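Local coordinates for glycosyl hydrolase family 2, TIM barrel domain protein (Parabacteroides merdae ATCC 43184, PDB 6DXU), which acts as a beta-glucuronidase of glycoside hydrolase family 2 from a human gut bacterium, probably releasing glucuronic acid from its conjugates, at residues F228-P231 against E232-K236; G258-L262 against G263-L267. One frame throughout, in Å; residues are numbered along the deposited sequence.

How the interactions relate
Strand 219-229, the middle strand of a three-stranded sheet, runs into interaction 1, where 228-231 and 232-236 close the turn that carries the chain over to strand 237-244 in the facing four-stranded sheet. After strands 237-244 and 250-259 of that second sheet, interaction 2 (258-262 with 263-267) closes the return corner into strand 263-273, which lies beside 219-229. The two local contacts follow in series, neither nested nor crossing, and their centres are 10 Å apart. They meet directly: F228 N probably bonds to G263 O, and the amide N230 ND2 to P261 O. Together they tie both sheets at one end of the sandwich, where each also touches the second subunit.

Interaction 1 of 2, residues F228-P231 against E232-K236; sequences FYNP and EDIRK
N230 reaches round a tight turn to bind the backbone ahead of it, its CG anti to the backbone N (chi1 -177°), which points the amide along the chain toward I234. At E232 the link is indirect: a water accepts from E232 N at 2.7 Å and donates to N230 OD1, while the carboxylate makes a weak, long ion pair with R107. D233 N closes the type I beta turn on N230 O (3.1 Å). The D233 carboxylate hydrogen-bonds through OD1 to S443 and forms a salt bridge through OD2 with R446, both of the second subunit. The turn lies between strands 219-229 and 237-244, where the chain changes sheets in the immunoglobulin-like beta-sandwich domain of family 2 glycoside hydrolases. I234 meets the amide with both backbone groups: its N lies on a lone pair of N230 OD1 at 3.0 Å, and its O takes N230 ND2 at 2.9 Å, nearly in the amide plane. ND2 also donates to P261 O. With an alanine here, the N-H and carbonyl of I234, and P261 O, would probably be left without these mates, and the turn less firmly held. R235 folds back within its own segment, NE 3.1 Å from D233 OD1 in a salt bridge that arrives above the carboxylate plane.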
ATOM      1  N   PHE D 228     -31.292  -1.817  13.313  1.00 21.85           N
ATOM      2  CA  PHE D 228     -30.999  -1.051  14.518  1.00 19.22           C
ATOM      3  C   PHE D 228     -29.561  -0.568  14.533  1.00 27.27           C
ATOM      4  O   PHE D 228     -28.653  -1.241  14.038  1.00 25.28           O
ATOM      5  CB  PHE D 228     -31.250  -1.890  15.771  1.00 20.68           C
ATOM      6  CG  PHE D 228     -32.705  -2.074  16.075  1.00 19.09           C
ATOM      7  CD1 PHE D 228     -33.387  -1.134  16.831  1.00 21.06           C
ATOM      8  CD2 PHE D 228     -33.391  -3.180  15.588  1.00 20.37           C
ATOM      9  CE1 PHE D 228     -34.729  -1.292  17.100  1.00 25.33           C
ATOM     10  CE2 PHE D 228     -34.732  -3.347  15.861  1.00 22.16           C
ATOM     11  CZ  PHE D 228     -35.401  -2.397  16.614  1.00 24.34           C
ATOM     12  N   TYR D 229     -29.360   0.604  15.128  1.00 24.68           N
ATOM     13  CA  TYR D 229     -28.033   1.102  15.457  1.00 23.52           C
ATOM     14  C   TYR D 229     -27.889   0.981  16.967  1.00 24.78           C
ATOM     15  O   TYR D 229     -28.625   1.627  17.718  1.00 22.19           O
ATOM     16  CB  TYR D 229     -27.840   2.540  14.973  1.00 25.43           C
ATOM     17  CG  TYR D 229     -26.405   2.994  15.093  1.00 25.71           C
ATOM     18  CD1 TYR D 229     -25.372   2.238  14.541  1.00 28.48           C
ATOM     19  CD2 TYR D 229     -26.077   4.164  15.758  1.00 23.79           C
ATOM     20  CE1 TYR D 229     -24.043   2.644  14.652  1.00 29.31           C
ATOM     21  CE2 TYR D 229     -24.759   4.584  15.865  1.00 25.53           C
ATOM     22  CZ  TYR D 229     -23.744   3.818  15.313  1.00 30.11           C
ATOM     23  OH  TYR D 229     -22.427   4.224  15.427  1.00 29.20           O
ATOM     24  N   ASN D 230     -26.985   0.114  17.407  1.00 20.58           N
ATOM     25  CA  ASN D 230     -26.919  -0.290  18.807  1.00 23.07           C
ATOM     26  C   ASN D 230     -25.460  -0.525  19.203  1.00 23.51           C
ATOM     27  O   ASN D 230     -25.069  -1.654  19.546  1.00 19.18           O
ATOM     28  CB  ASN D 230     -27.782  -1.544  19.011  1.00 21.72           C
ATOM     29  CG  ASN D 230     -27.842  -2.005  20.457  1.00 23.64           C
ATOM     30  OD1 ASN D 230     -27.356  -1.338  21.374  1.00 21.44           O
ATOM     31  ND2 ASN D 230     -28.450  -3.174  20.664  1.00 23.26           N
ATOM     32  N   PRO D 231     -24.628   0.521  19.186  1.00 23.48           N
ATOM     33  CA  PRO D 231     -23.198   0.330  19.484  1.00 27.82           C
ATOM     34  C   PRO D 231     -22.920  -0.083  20.923  1.00 31.98           C
ATOM     35  O   PRO D 231     -21.842  -0.628  21.183  1.00 28.48           O
ATOM     36  CB  PRO D 231     -22.574   1.702  19.160  1.00 28.00           C
ATOM     37  CG  PRO D 231     -23.711   2.679  19.261  1.00 27.41           C
ATOM     38  CD  PRO D 231     -24.950   1.923  18.841  1.00 23.80           C
ATOM     39  N   GLU D 232     -23.834   0.166  21.863  1.00 27.99           N
ATOM     40  CA  GLU D 232     -23.641  -0.248  23.248  1.00 26.21           C
ATOM     41  C   GLU D 232     -24.112  -1.662  23.525  1.00 24.20           C
ATOM     42  O   GLU D 232     -23.986  -2.116  24.664  1.00 27.79           O
ATOM     43  CB  GLU D 232     -24.358   0.692  24.224  1.00 31.33           C
ATOM     44  CG  GLU D 232     -23.827   2.101  24.241  1.00 37.37           C
ATOM     45  CD  GLU D 232     -22.414   2.208  24.797  1.00 43.91           C
ATOM     46  OE1 GLU D 232     -21.967   1.300  25.546  1.00 42.41           O
ATOM     47  OE2 GLU D 232     -21.751   3.218  24.487  1.00 43.87           O
ATOM     48  N   ASP D 233     -24.657  -2.357  22.529  1.00 23.33           N
ATOM     49  CA  ASP D 233     -25.049  -3.764  22.679  1.00 22.21           C
ATOM     50  C   ASP D 233     -26.128  -3.947  23.754  1.00 26.17           C
ATOM     51  O   ASP D 233     -26.116  -4.915  24.518  1.00 21.74           O
ATOM     52  CB  ASP D 233     -23.812  -4.629  22.966  1.00 23.26           C
ATOM     53  CG  ASP D 233     -24.119  -6.107  22.999  1.00 25.31           C
ATOM     54  OD1 ASP D 233     -23.631  -6.791  23.932  1.00 29.35           O
ATOM     55  OD2 ASP D 233     -24.881  -6.576  22.120  1.00 25.52           O
ATOM     56  N   ILE D 234     -27.099  -3.022  23.785  1.00 22.45           N
ATOM     57  CA  ILE D 234     -28.291  -3.205  24.612  1.00 21.66           C
ATOM     58  C   ILE D 234     -29.015  -4.470  24.167  1.00 22.97           C
ATOM     59  O   ILE D 234     -29.245  -4.679  22.970  1.00 23.35           O
ATOM     60  CB  ILE D 234     -29.201  -1.963  24.505  1.00 19.96           C
ATOM     61  CG1 ILE D 234     -28.452  -0.679  24.911  1.00 26.53           C
ATOM     62  CG2 ILE D 234     -30.477  -2.144  25.339  1.00 20.08           C
ATOM     63  CD1 ILE D 234     -27.759  -0.756  26.246  1.00 34.45           C
ATOM     64  N   ARG D 235     -29.391  -5.326  25.127  1.00 20.87           N
ATOM     65  CA  ARG D 235     -29.897  -6.651  24.765  1.00 24.58           C
ATOM     66  C   ARG D 235     -31.390  -6.691  24.473  1.00 25.12           C
ATOM     67  O   ARG D 235     -31.838  -7.565  23.717  1.00 23.23           O
ATOM     68  CB  ARG D 235     -29.576  -7.673  25.862  1.00 28.43           C
ATOM     69  CG  ARG D 235     -28.099  -7.740  26.242  1.00 29.63           C
ATOM     70  CD  ARG D 235     -27.213  -8.219  25.105  1.00 34.82           C
ATOM     71  NE  ARG D 235     -25.805  -8.319  25.516  1.00 32.52           N
ATOM     72  CZ  ARG D 235     -25.291  -9.365  26.157  1.00 38.60           C
ATOM     73  NH1 ARG D 235     -26.059 -10.412  26.459  1.00 39.50           N
ATOM     74  NH2 ARG D 235     -24.006  -9.368  26.497  1.00 43.58           N
ATOM     75  N   LYS D 236     -32.175  -5.790  25.059  1.00 25.54           N
ATOM     76  CA  LYS D 236     -33.620  -5.829  24.912  1.00 25.68           C
ATOM     77  C   LYS D 236     -34.179  -4.418  24.825  1.00 26.17           C
ATOM     78  O   LYS D 236     -33.645  -3.480  25.420  1.00 25.98           O
ATOM     79  CB  LYS D 236     -34.276  -6.572  26.083  1.00 30.45           C
ATOM     80  CG  LYS D 236     -33.968  -8.054  26.076  1.00 36.46           C
ATOM     81  CD  LYS D 236     -34.820  -8.813  27.066  1.00 45.06           C
ATOM     82  CE  LYS D 236     -34.626 -10.311  26.893  1.00 45.60           C
ATOM     83  NZ  LYS D 236     -35.510 -10.810  25.804  1.00 48.56           N
TER
HETATM   84  O   HOH W   1     -26.382   0.923  21.824  1.00 27.16           O

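Interaction 2 of 2, residues G258-L262 against G263-L267; sequences GILPL and GDQLL
The corner that returns the chain from the four-stranded to the three-stranded sheet of the beta sandwich is closed by Q265, near the start of strand 263-273, reaching back to L260. A G1 beta bulge precedes it, with G258 and I259 both facing A237, and P261 then forms the centre of an inverse gamma turn. The Q265 side chain bends at chi2 (-73°), bringing its amide over to the corner. Q265 NE2 donates to L260 O at 2.9 Å, in the carbonyl plane and on a lone pair, although L260 O stands tilted from the plane of the Q265 amide. The same L260 O also accepts a weak bond from L262 N, the closing bond of the gamma turn. Next to this polar link, I259 and L267 make an apolar one. The I259 side chain is fully extended, and its CD1 ends 3.9 Å from L267 CD2, the two side chains crossing at about a right angle. I259 CD1 also lies 4.0 Å from Q265 CG, sliding past that chain in the opposite direction. At the bend itself G263 has a positive phi (66°), and a beta carbon there would clash with L262 O. K450 of the second subunit donates to both L262 O and D264 O, while D264 OD1 is held by S227. The aliphatic part of Q265 thus joins the apolar packing as its amide supplies the polar link: L260 O takes one firmer donor, Q265 NE2, and one weak one, L262 N, which probably helps to hold the turn and limits the rotation of the Q265 amide, though the bond is bent.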
ATOM      1  N   GLY D 258     -39.516  -6.654  24.622  1.00 30.67           N
ATOM      2  CA  GLY D 258     -38.308  -7.441  24.807  1.00 31.38           C
ATOM      3  C   GLY D 258     -37.703  -7.950  23.521  1.00 35.61           C
ATOM      4  O   GLY D 258     -37.147  -9.056  23.493  1.00 32.85           O
ATOM      5  N   ILE D 259     -37.803  -7.174  22.446  1.00 25.13           N
ATOM      6  CA  ILE D 259     -37.168  -7.552  21.193  1.00 29.63           C
ATOM      7  C   ILE D 259     -35.666  -7.294  21.292  1.00 25.23           C
ATOM      8  O   ILE D 259     -35.207  -6.475  22.092  1.00 23.90           O
ATOM      9  CB  ILE D 259     -37.812  -6.775  20.030  1.00 25.61           C
ATOM     10  CG1 ILE D 259     -37.403  -7.344  18.675  1.00 33.48           C
ATOM     11  CG2 ILE D 259     -37.442  -5.318  20.101  1.00 28.28           C
ATOM     12  CD1 ILE D 259     -37.946  -6.528  17.510  1.00 36.74           C
ATOM     13  N   LEU D 260     -34.885  -8.026  20.486  1.00 24.62           N
ATOM     14  CA  LEU D 260     -33.446  -7.775  20.393  1.00 22.64           C
ATOM     15  C   LEU D 260     -33.209  -6.622  19.426  1.00 19.00           C
ATOM     16  O   LEU D 260     -33.399  -6.779  18.215  1.00 19.17           O
ATOM     17  CB  LEU D 260     -32.705  -9.034  19.935  1.00 23.38           C
ATOM     18  CG  LEU D 260     -31.248  -8.898  19.475  1.00 22.90           C
ATOM     19  CD1 LEU D 260     -30.380  -8.390  20.602  1.00 22.25           C
ATOM     20  CD2 LEU D 260     -30.759 -10.255  18.990  1.00 23.75           C
ATOM     21  N   PRO D 261     -32.816  -5.445  19.913  1.00 19.13           N
ATOM     22  CA  PRO D 261     -32.664  -4.278  19.028  1.00 21.47           C
ATOM     23  C   PRO D 261     -31.271  -4.228  18.400  1.00 20.10           C
ATOM     24  O   PRO D 261     -30.476  -3.306  18.648  1.00 20.72           O
ATOM     25  CB  PRO D 261     -32.911  -3.111  19.991  1.00 21.59           C
ATOM     26  CG  PRO D 261     -32.287  -3.606  21.281  1.00 22.31           C
ATOM     27  CD  PRO D 261     -32.524  -5.106  21.317  1.00 21.25           C
ATOM     28  N   LEU D 262     -30.968  -5.236  17.576  1.00 18.61           N
ATOM     29  CA  LEU D 262     -29.631  -5.417  17.014  1.00 19.88           C
ATOM     30  C   LEU D 262     -29.770  -5.909  15.579  1.00 22.54           C
ATOM     31  O   LEU D 262     -30.459  -6.902  15.332  1.00 18.70           O
ATOM     32  CB  LEU D 262     -28.830  -6.428  17.849  1.00 18.93           C
ATOM     33  CG  LEU D 262     -27.324  -6.580  17.575  1.00 21.20           C
ATOM     34  CD1 LEU D 262     -26.574  -5.321  17.991  1.00 20.70           C
ATOM     35  CD2 LEU D 262     -26.809  -7.794  18.318  1.00 22.17           C
ATOM     36  N   GLY D 263     -29.111  -5.236  14.636  1.00 21.31           N
ATOM     37  CA  GLY D 263     -29.218  -5.700  13.259  1.00 21.24           C
ATOM     38  C   GLY D 263     -30.624  -5.553  12.685  1.00 24.26           C
ATOM     39  O   GLY D 263     -31.385  -4.652  13.051  1.00 21.27           O
ATOM     40  N   ASP D 264     -30.986  -6.479  11.793  1.00 22.67           N
ATOM     41  CA  ASP D 264     -32.259  -6.409  11.080  1.00 24.68           C
ATOM     42  C   ASP D 264     -33.391  -7.021  11.890  1.00 22.41           C
ATOM     43  O   ASP D 264     -33.213  -8.048  12.542  1.00 23.51           O
ATOM     44  CB  ASP D 264     -32.208  -7.166   9.753  1.00 25.25           C
ATOM     45  CG  ASP D 264     -31.172  -6.642   8.801  1.00 31.05           C
ATOM     46  OD1 ASP D 264     -30.699  -5.506   8.978  1.00 29.24           O
ATOM     47  OD2 ASP D 264     -30.877  -7.380   7.837  1.00 29.48           O
ATOM     48  N   GLN D 265     -34.559  -6.371  11.862  1.00 26.67           N
ATOM     49  CA  GLN D 265     -35.761  -6.943  12.459  1.00 23.83           C
ATOM     50  C   GLN D 265     -36.964  -6.577  11.608  1.00 28.37           C
ATOM     51  O   GLN D 265     -37.107  -5.422  11.192  1.00 22.42           O
ATOM     52  CB  GLN D 265     -35.995  -6.473  13.901  1.00 22.13           C
ATOM     53  CG  GLN D 265     -34.904  -6.864  14.900  1.00 26.14           C
ATOM     54  CD  GLN D 265     -34.922  -8.343  15.272  1.00 32.34           C
ATOM     55  OE1 GLN D 265     -35.677  -9.135  14.705  1.00 28.32           O
ATOM     56  NE2 GLN D 265     -34.054  -8.725  16.207  1.00 28.24           N
ATOM     57  N   LEU D 266     -37.815  -7.566  11.338  1.00 25.43           N
ATOM     58  CA  LEU D 266     -39.142  -7.304  10.785  1.00 26.54           C
ATOM     59  C   LEU D 266     -40.074  -6.959  11.939  1.00 29.10           C
ATOM     60  O   LEU D 266     -40.272  -7.776  12.844  1.00 29.18           O
ATOM     61  CB  LEU D 266     -39.648  -8.512  10.003  1.00 30.40           C
ATOM     62  CG  LEU D 266     -41.098  -8.499   9.506  1.00 32.21           C
ATOM     63  CD1 LEU D 266     -41.362  -7.361   8.532  1.00 32.07           C
ATOM     64  CD2 LEU D 266     -41.414  -9.832   8.869  1.00 34.57           C
ATOM     65  N   LEU D 267     -40.611  -5.743  11.933  1.00 22.65           N
ATOM     66  CA  LEU D 267     -41.371  -5.252  13.073  1.00 28.99           C
ATOM     67  C   LEU D 267     -42.862  -5.480  12.932  1.00 27.39           C
ATOM     68  O   LEU D 267     -43.544  -5.689  13.942  1.00 30.06           O
ATOM     69  CB  LEU D 267     -41.129  -3.753  13.277  1.00 25.66           C
ATOM     70  CG  LEU D 267     -39.683  -3.308  13.538  1.00 26.67           C
ATOM     71  CD1 LEU D 267     -39.643  -1.823  13.756  1.00 24.48           C
ATOM     72  CD2 LEU D 267     -39.100  -4.026  14.748  1.00 29.23           C
TER